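Local coordinates for protein chorismate mutase (Burkholderia thailandensis, PDB 6CNZ) that probably catalyses the Claisen rearrangement of chorismate to prephenate, as an all-helical chorismate mutase of type II that pairs into a dimer, at residues A147-L152 against D161-A166; A22-R27 against D77-A82; A130-A135 against P139-R144. One frame throughout, in Å; residues are numbered along the deposited sequence.

Contact 1 (A147-L152 against D161-A166). With NO3 (nitrate ion), chain G.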
loop_
_atom_site.group_PDB
_atom_site.type_symbol
_atom_site.label_atom_id
_atom_site.label_comp_id
_atom_site.label_asym_id
_atom_site.label_seq_id
_atom_site.Cartn_x
_atom_site.Cartn_y
_atom_site.Cartn_z
ATOM N N ALA A 147 6.989 10.219 -10.076
ATOM C CA ALA A 147 6.499 9.942 -11.422
ATOM C C ALA A 147 6.533 8.449 -11.727
ATOM O O ALA A 147 5.609 7.922 -12.349
ATOM C CB ALA A 147 7.325 10.706 -12.451
ATOM N N ASN A 148 7.616 7.762 -11.351
ATOM C CA ASN A 148 7.662 6.319 -11.553
ATOM C C ASN A 148 6.459 5.655 -10.896
ATOM O O ASN A 148 5.777 4.822 -11.504
ATOM C CB ASN A 148 8.956 5.739 -10.976
ATOM C CG ASN A 148 10.161 5.943 -11.892
ATOM O OD1 ASN A 148 10.007 6.200 -13.093
ATOM N ND2 ASN A 148 11.371 5.823 -11.329
ATOM N N TRP A 149 6.177 6.035 -9.648
ATOM C CA TRP A 149 5.092 5.407 -8.910
ATOM C C TRP A 149 3.746 5.751 -9.522
ATOM O O TRP A 149 2.874 4.885 -9.637
ATOM C CB TRP A 149 5.146 5.844 -7.446
ATOM C CG TRP A 149 4.043 5.316 -6.626
ATOM C CD1 TRP A 149 2.884 5.962 -6.306
ATOM C CD2 TRP A 149 3.973 4.028 -6.002
ATOM N NE1 TRP A 149 2.103 5.160 -5.523
ATOM C CE2 TRP A 149 2.748 3.970 -5.309
ATOM C CE3 TRP A 149 4.827 2.921 -5.956
ATOM C CZ2 TRP A 149 2.350 2.844 -4.579
ATOM C CZ3 TRP A 149 4.436 1.800 -5.223
ATOM C CH2 TRP A 149 3.207 1.775 -4.541
ATOM N N LYS A 150 3.559 7.010 -9.934
ATOM C CA LYS A 150 2.271 7.388 -10.500
ATOM C C LYS A 150 1.989 6.605 -11.763
ATOM O O LYS A 150 0.831 6.253 -12.040
ATOM C CB LYS A 150 2.224 8.889 -10.790
ATOM C CG LYS A 150 1.981 9.766 -9.555
ATOM C CD LYS A 150 2.144 11.243 -9.967
ATOM C CE LYS A 150 1.778 12.223 -8.860
ATOM N NZ LYS A 150 2.171 13.614 -9.269
ATOM N N THR A 151 3.030 6.300 -12.533
ATOM C CA THR A 151 2.785 5.566 -13.767
ATOM C C THR A 151 2.452 4.107 -13.499
ATOM O O THR A 151 1.841 3.472 -14.354
ATOM C CB THR A 151 3.985 5.674 -14.707
ATOM O OG1 THR A 151 5.128 5.079 -14.081
ATOM C CG2 THR A 151 4.287 7.139 -15.019
ATOM N N LEU A 152 2.831 3.574 -12.328
ATOM C CA LEU A 152 2.474 2.207 -11.941
ATOM C C LEU A 152 1.037 2.121 -11.455
ATOM O O LEU A 152 0.266 1.268 -11.906
ATOM C CB LEU A 152 3.388 1.712 -10.817
ATOM C CG LEU A 152 4.819 1.346 -11.136
ATOM C CD1 LEU A 152 5.512 0.905 -9.877
ATOM C CD2 LEU A 152 4.838 0.243 -12.203
ATOM N N ASP A 161 -2.618 14.478 -7.195
ATOM C CA ASP A 161 -2.285 15.823 -6.719
ATOM C C ASP A 161 -1.980 15.818 -5.224
ATOM O O ASP A 161 -0.995 16.425 -4.771
ATOM C CB ASP A 161 -3.427 16.792 -7.021
ATOM C CG ASP A 161 -3.473 17.206 -8.490
ATOM O OD1 ASP A 161 -2.570 16.802 -9.257
ATOM O OD2 ASP A 161 -4.412 17.939 -8.875
ATOM N N ALA A 162 -2.800 15.110 -4.443
ATOM C CA ALA A 162 -2.584 15.075 -3.003
ATOM C C ALA A 162 -1.272 14.384 -2.655
ATOM O O ALA A 162 -0.652 14.728 -1.644
ATOM C CB ALA A 162 -3.770 14.392 -2.308
ATOM N N LEU A 163 -0.829 13.408 -3.462
ATOM C CA LEU A 163 0.451 12.765 -3.170
ATOM C C LEU A 163 1.595 13.762 -3.288
ATOM O O LEU A 163 2.554 13.700 -2.509
ATOM C CB LEU A 163 0.686 11.570 -4.099
ATOM C CG LEU A 163 1.992 10.761 -4.012
ATOM C CD1 LEU A 163 2.144 10.067 -2.677
ATOM C CD2 LEU A 163 2.052 9.731 -5.132
ATOM N N GLY A 164 1.486 14.712 -4.223
ATOM C CA GLY A 164 2.474 15.786 -4.293
ATOM C C GLY A 164 2.492 16.624 -3.026
ATOM O O GLY A 164 3.555 16.909 -2.472
ATOM N N THR A 165 1.306 17.012 -2.537
ATOM C CA THR A 165 1.212 17.687 -1.242
ATOM C C THR A 165 1.927 16.890 -0.157
ATOM O O THR A 165 2.715 17.442 0.620
ATOM C CB THR A 165 -0.257 17.901 -0.861
ATOM O OG1 THR A 165 -0.896 18.708 -1.852
ATOM C CG2 THR A 165 -0.386 18.595 0.497
ATOM N N ALA A 166 1.696 15.575 -0.121
ATOM C CA ALA A 166 2.213 14.754 0.966
ATOM C C ALA A 166 3.731 14.683 0.963
ATOM O O ALA A 166 4.339 14.418 2.009
ATOM C CB ALA A 166 1.641 13.334 0.887
HETATM N N NO3 G . -0.925 7.953 -5.471
HETATM O O1 NO3 G . -1.144 7.841 -4.225
HETATM O O2 NO3 G . -1.630 8.741 -6.176
HETATM O O3 NO3 G . -0.007 7.269 -6.013
#

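Contact 2 (A22-R27 against D77-A82). With NO3 (nitrate ion), chain I; NO3 (nitrate ion), chain G.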
loop_
_atom_site.group_PDB
_atom_site.type_symbol
_atom_site.label_atom_id
_atom_site.label_comp_id
_atom_site.label_asym_id
_atom_site.label_seq_id
_atom_site.Cartn_x
_atom_site.Cartn_y
_atom_site.Cartn_z
ATOM N N ALA A 22 6.078 4.928 -1.781
ATOM C CA ALA A 22 5.101 3.842 -1.733
ATOM C C ALA A 22 4.275 3.896 -0.459
ATOM O O ALA A 22 3.049 3.728 -0.494
ATOM C CB ALA A 22 5.808 2.491 -1.844
ATOM N N LEU A 23 4.921 4.166 0.675
ATOM C CA LEU A 23 4.179 4.178 1.931
ATOM C C LEU A 23 3.292 5.411 2.031
ATOM O O LEU A 23 2.155 5.324 2.526
ATOM C CB LEU A 23 5.143 4.084 3.115
ATOM C CG LEU A 23 5.807 2.702 3.284
ATOM C CD1 LEU A 23 7.050 2.812 4.169
ATOM C CD2 LEU A 23 4.817 1.628 3.819
ATOM N N ALA A 24 3.782 6.565 1.548
ATOM C CA ALA A 24 2.957 7.769 1.558
ATOM C C ALA A 24 1.722 7.568 0.702
ATOM O O ALA A 24 0.626 8.010 1.060
ATOM C CB ALA A 24 3.747 8.983 1.058
ATOM N N SER A 25 1.884 6.903 -0.436
ATOM C CA SER A 25 0.738 6.620 -1.288
ATOM C C SER A 25 -0.207 5.631 -0.614
ATOM O O SER A 25 -1.433 5.772 -0.697
ATOM C CB SER A 25 1.234 6.083 -2.639
ATOM O OG SER A 25 0.172 5.557 -3.408
ATOM N N GLN A 26 0.356 4.631 0.062
ATOM C CA GLN A 26 -0.458 3.665 0.783
ATOM C C GLN A 26 -1.289 4.352 1.863
ATOM O O GLN A 26 -2.486 4.077 2.008
ATOM C CB GLN A 26 0.454 2.579 1.372
ATOM C CG GLN A 26 -0.256 1.395 1.991
ATOM C CD GLN A 26 0.696 0.252 2.399
ATOM O OE1 GLN A 26 1.810 0.130 1.892
ATOM N NE2 GLN A 26 0.240 -0.585 3.317
ATOM N N ARG A 27 -0.687 5.276 2.605
ATOM C CA ARG A 27 -1.451 5.995 3.626
ATOM C C ARG A 27 -2.524 6.869 2.995
ATOM O O ARG A 27 -3.668 6.910 3.470
ATOM C CB ARG A 27 -0.518 6.845 4.487
ATOM C CG ARG A 27 -1.164 7.361 5.762
ATOM C CD ARG A 27 -0.331 8.474 6.386
ATOM N NE ARG A 27 -0.763 8.749 7.745
ATOM C CZ ARG A 27 -1.761 9.561 8.056
ATOM N NH1 ARG A 27 -2.419 10.205 7.096
ATOM N NH2 ARG A 27 -2.097 9.730 9.329
ATOM N N ASP A 77 2.406 16.942 9.098
ATOM C CA ASP A 77 1.542 18.041 8.661
ATOM C C ASP A 77 1.108 17.850 7.212
ATOM O O ASP A 77 -0.077 17.998 6.883
ATOM C CB ASP A 77 2.252 19.389 8.800
ATOM C CG ASP A 77 2.214 19.939 10.216
ATOM O OD1 ASP A 77 1.345 19.518 11.016
ATOM O OD2 ASP A 77 3.063 20.808 10.528
ATOM N N ASP A 78 2.064 17.491 6.341
ATOM C CA ASP A 78 1.775 17.274 4.923
ATOM C C ASP A 78 0.916 16.029 4.686
ATOM O O ASP A 78 0.110 16.014 3.747
ATOM C CB ASP A 78 3.073 17.167 4.118
ATOM C CG ASP A 78 3.796 18.508 3.991
ATOM O OD1 ASP A 78 3.146 19.564 4.112
ATOM O OD2 ASP A 78 5.012 18.502 3.735
ATOM N N GLN A 79 1.098 14.964 5.483
ATOM C CA GLN A 79 0.244 13.778 5.326
ATOM C C GLN A 79 -1.206 14.116 5.628
ATOM O O GLN A 79 -2.119 13.720 4.889
ATOM C CB GLN A 79 0.702 12.626 6.236
ATOM C CG GLN A 79 2.170 12.184 6.047
ATOM C CD GLN A 79 2.601 12.143 4.591
ATOM O OE1 GLN A 79 2.167 11.276 3.822
ATOM N NE2 GLN A 79 3.474 13.082 4.200
ATOM N N ILE A 80 -1.426 14.846 6.725
ATOM C CA ILE A 80 -2.756 15.321 7.106
ATOM C C ILE A 80 -3.340 16.229 6.019
ATOM O O ILE A 80 -4.470 16.023 5.559
ATOM C CB ILE A 80 -2.676 16.032 8.472
ATOM C CG1 ILE A 80 -2.314 15.023 9.567
ATOM C CG2 ILE A 80 -3.979 16.792 8.807
ATOM C CD1 ILE A 80 -1.774 15.669 10.847
ATOM N N ALA A 81 -2.578 17.247 5.589
ATOM C CA ALA A 81 -3.054 18.137 4.525
ATOM C C ALA A 81 -3.472 17.354 3.284
ATOM O O ALA A 81 -4.501 17.651 2.662
ATOM C CB ALA A 81 -1.959 19.143 4.155
ATOM N N ALA A 82 -2.659 16.366 2.902
ATOM C CA ALA A 82 -2.925 15.564 1.709
ATOM C C ALA A 82 -4.178 14.717 1.882
ATOM O O ALA A 82 -4.999 14.601 0.958
ATOM C CB ALA A 82 -1.721 14.667 1.408
HETATM N N NO3 I . -4.887 11.975 9.639
HETATM O O1 NO3 I . -4.497 12.074 8.434
HETATM O O2 NO3 I . -4.673 10.911 10.298
HETATM O O3 NO3 I . -5.497 12.939 10.195
HETATM N N NO3 G . -0.925 7.953 -5.471
HETATM O O1 NO3 G . -1.144 7.841 -4.225
HETATM O O2 NO3 G . -1.630 8.741 -6.176
HETATM O O3 NO3 G . -0.007 7.269 -6.013
HETATM O O HOH W 1 0.064 10.141 2.923
HETATM O O HOH W 2 -2.096 10.912 4.074
#

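Contact 3 (A130-A135 against P139-R144)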
loop_
_atom_site.group_PDB
_atom_site.type_symbol
_atom_site.label_atom_id
_atom_site.label_comp_id
_atom_site.label_asym_id
_atom_site.label_seq_id
_atom_site.Cartn_x
_atom_site.Cartn_y
_atom_site.Cartn_z
ATOM N N ALA A 130 16.382 10.910 5.545
ATOM C CA ALA A 130 16.963 12.085 6.194
ATOM C C ALA A 130 18.345 12.477 5.672
ATOM O O ALA A 130 18.534 13.660 5.355
ATOM C CB ALA A 130 16.979 11.844 7.709
ATOM N N PRO A 131 19.322 11.571 5.512
ATOM C CA PRO A 131 20.657 12.019 5.063
ATOM C C PRO A 131 20.657 12.702 3.702
ATOM O O PRO A 131 21.664 13.329 3.349
ATOM C CB PRO A 131 21.475 10.721 5.011
ATOM C CG PRO A 131 20.702 9.720 5.822
ATOM C CD PRO A 131 19.262 10.102 5.636
ATOM N N LEU A 132 19.580 12.582 2.928
ATOM C CA LEU A 132 19.454 13.174 1.600
ATOM C C LEU A 132 18.746 14.518 1.631
ATOM O O LEU A 132 18.638 15.174 0.585
ATOM C CB LEU A 132 18.675 12.231 0.673
ATOM C CG LEU A 132 19.367 11.039 -0.004
ATOM C CD1 LEU A 132 20.333 10.295 0.923
ATOM C CD2 LEU A 132 18.313 10.089 -0.530
ATOM N N ARG A 133 18.267 14.932 2.807
ATOM C CA ARG A 133 17.328 16.043 2.899
ATOM C C ARG A 133 17.880 17.292 2.226
ATOM O O ARG A 133 17.154 18.003 1.527
ATOM C CB ARG A 133 17.007 16.301 4.372
ATOM C CG ARG A 133 16.077 17.450 4.647
ATOM C CD ARG A 133 15.944 17.642 6.146
ATOM N NE ARG A 133 15.057 18.746 6.478
ATOM C CZ ARG A 133 14.846 19.181 7.713
ATOM N NH1 ARG A 133 15.465 18.606 8.739
ATOM N NH2 ARG A 133 14.021 20.194 7.924
ATOM N N ASP A 134 19.174 17.543 2.396
ATOM C CA ASP A 134 19.856 18.700 1.844
ATOM C C ASP A 134 20.726 18.355 0.648
ATOM O O ASP A 134 21.534 19.186 0.222
ATOM C CB ASP A 134 20.713 19.354 2.927
ATOM C CG ASP A 134 19.900 19.736 4.140
ATOM O OD1 ASP A 134 18.845 20.368 3.964
ATOM O OD2 ASP A 134 20.282 19.363 5.262
ATOM N N ALA A 135 20.607 17.148 0.111
ATOM C CA ALA A 135 21.445 16.797 -1.025
ATOM C C ALA A 135 20.987 17.579 -2.250
ATOM O O ALA A 135 19.782 17.730 -2.472
ATOM C CB ALA A 135 21.400 15.299 -1.310
ATOM N N PRO A 139 15.651 16.858 -4.783
ATOM C CA PRO A 139 14.355 17.154 -5.417
ATOM C C PRO A 139 14.111 16.402 -6.718
ATOM O O PRO A 139 12.984 15.942 -6.953
ATOM C CB PRO A 139 14.427 18.670 -5.640
ATOM C CG PRO A 139 15.335 19.153 -4.560
ATOM C CD PRO A 139 16.398 18.099 -4.498
ATOM N N SER A 140 15.119 16.280 -7.587
ATOM C CA SER A 140 14.888 15.584 -8.853
ATOM C C SER A 140 14.748 14.075 -8.649
ATOM O O SER A 140 13.951 13.426 -9.333
ATOM C CB SER A 140 16.010 15.874 -9.840
ATOM O OG SER A 140 17.216 15.341 -9.349
ATOM N N ARG A 141 15.538 13.496 -7.743
ATOM C CA ARG A 141 15.389 12.078 -7.446
ATOM C C ARG A 141 14.012 11.778 -6.851
ATOM O O ARG A 141 13.343 10.825 -7.269
ATOM C CB ARG A 141 16.527 11.638 -6.531
ATOM C CG ARG A 141 17.885 11.779 -7.238
ATOM C CD ARG A 141 19.056 11.585 -6.286
ATOM N NE ARG A 141 18.973 10.326 -5.558
ATOM C CZ ARG A 141 19.767 9.993 -4.546
ATOM N NH1 ARG A 141 20.713 10.828 -4.137
ATOM N NH2 ARG A 141 19.610 8.827 -3.936
ATOM N N LEU A 142 13.546 12.615 -5.921
ATOM C CA LEU A 142 12.190 12.471 -5.390
ATOM C C LEU A 142 11.143 12.581 -6.500
ATOM O O LEU A 142 10.248 11.729 -6.620
ATOM C CB LEU A 142 11.936 13.524 -4.313
ATOM C CG LEU A 142 10.478 13.618 -3.842
ATOM C CD1 LEU A 142 9.972 12.271 -3.295
ATOM C CD2 LEU A 142 10.318 14.722 -2.804
ATOM N N ALA A 143 11.243 13.628 -7.330
ATOM C CA ALA A 143 10.270 13.818 -8.402
ATOM C C ALA A 143 10.263 12.633 -9.354
ATOM O O ALA A 143 9.206 12.265 -9.884
ATOM C CB ALA A 143 10.576 15.115 -9.159
ATOM N N ARG A 144 11.434 12.022 -9.566
ATOM C CA ARG A 144 11.536 10.840 -10.409
ATOM C C ARG A 144 10.829 9.637 -9.776
ATOM O O ARG A 144 10.143 8.883 -10.476
ATOM C CB ARG A 144 13.011 10.532 -10.676
ATOM C CG ARG A 144 13.273 9.261 -11.476
ATOM C CD ARG A 144 12.492 9.280 -12.787
ATOM N NE ARG A 144 12.539 8.006 -13.506
ATOM C CZ ARG A 144 13.551 7.634 -14.279
ATOM N NH1 ARG A 144 13.522 6.465 -14.904
ATOM N NH2 ARG A 144 14.596 8.437 -14.419
#

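Contact 1 (A147-L152 against D161-A166)
Leu163 of helix 157-166 reaches across to Trp149 of helix 138-153, joining the last two helices of the chain, which follow one another in sequence. The side chains cross at about a right angle. Leu163 CD2 lies 4.0 Å from Trp149 CD1, approaching the indole obliquely, and Lys150 CG is 4.4 Å from Leu163 CD2. Trp149 CG, anti to its own nitrogen (chi1 177°), carries the indole toward helix 157-166, and chi2 (-97°) turns its CD1-NE1 edge to Leu163.

The polar interactions gather at that side. A nitrate ion, probably from the crystallisation liquor, puts O3 in the indole plane at its edge, 3.0 Å from Trp149 NE1. The N-H points poorly at it, with an angle of 121°, so the bond is weak, and the N-H is shared with Ser25 OG, also weakly; Ser25 and Gln159 supply further hydrogen bonds to the ion. Leu163 CD2 is 3.3 Å from the same O3.

Charge adds little directly, since Lys150 NZ and Asp161 OD1 stay 5.7 Å apart. With no hydrogen bond between them, the two segments meet here through hydrocarbon, while an indole N-H and neighbouring polar groups make a small pocket able to hold an anion.

Contact 2 (A22-R27 against D77-A82)
Gln79 of helix 69-96 meets helix 15-29 at two points. Its CB sits over one face of the Arg27 guanidinium, 4.0 Å from NH1, and its OE1 lies 3.9 Å from the methyl carbon CB of Ala24. The Gln79 chain bends at chi2 (-41°), folding the amide back toward Ala24.

Two waters fill the polar part of this first shell. One donates to both Gln79 OE1, at 2.6 Å, and the carbonyl oxygen of Ala24. The other, at the edge of the guanidinium and in its plane, accepts from Arg27 NH1 at 3.1 Å and donates to Gln79 O.

Further out, the extended Arg27 chain presents its two terminal nitrogens to a nitrate. NH1 bonds to O1 at 3.1 Å and NH2 to O2 at 3.0 Å, both fairly straight (162° and 158°), in a two-pronged grip. The Gln79 amide is positioned from its other end, where NE2 bonds to Ala166 O and Phe75 O. Leu54, Leu118 and Leu122 pack against Arg27.

Between these two segments the polar links run through water, beside direct packing of Gln79 on Arg27 and Ala24, and the fork that holds nitrate is suited to a carboxylate, consistent with the anionic substrate of this family.

Contact 3 (A130-A135 against P139-R144)
A type I beta turn, Leu132 to Ala135, shapes the loop between helix 107-129 and helix 138-153, and this contact is where that loop folds against the first turns of the helix it leads into. The turn is closed by Ala135 N to Leu132 O at 2.8 Å. An overlapping bond runs from Arg133 N to Ala130 O.

Two meetings carry the contact, and neither is a hydrogen bond. Leu132 sends its methyl CD2 to within 3.9 Å of Arg141 NH2, approaching the guanidinium obliquely, and the two side chains cross at about a right angle. Arg141 leaves the helix with CG anti to its carbonyl carbon (chi1 -64°), and a bend at chi3 (54°) swings the guanidinium round toward the loop. Beyond Leu132, the Arg141 side chain packs on Leu17, and its NH1 makes a long, weak ion pair with Asp137.

At the other point, Ala135 O lies 4.0 Å from Pro139 CD. Pro139 stands in the first turn of helix 138-153, where its missing N-H costs no helical bond, while its carbonyl takes part normally, accepting from Ala143 N at 2.9 Å. The neighbouring residue, Cys138, forms a disulfide with Cys171, and Pro139 also touches Cys171 and Ala173. Arg133 adds backbone hydrogen bonds to Ala172, so the loop holds the C-terminal segment as well.

Across the contact itself, then, the attraction is mostly van der Waals. The shape of this surface corner probably owes more to the turn, the proline ring and the neighbouring disulfide than to side-chain bonding.

Overall arrangement
Contacts 1 and 2 adjoin, with centres about 10 Å apart, and are bridged by the bond from Gln79 NE2 to Ala166 O (2.7 Å) and the weak one between Trp149 NE1 and Ser25 OG (2.9 Å). They also share one nitrate, so helices 15-29, 138-153 and 157-166 line an anion-binding pocket. A second nitrate belongs to contact 2 alone. This one, on Arg27, may mimic a substrate carboxylate, although no substrate is present; for the shared nitrate nothing indicates this. Both contacts also touch the second subunit. Contact 3 stands apart near the surface, about 15 Å from contact 1 and about 17 Å from contact 2 between centres, linked to contact 1 through helix 138-153.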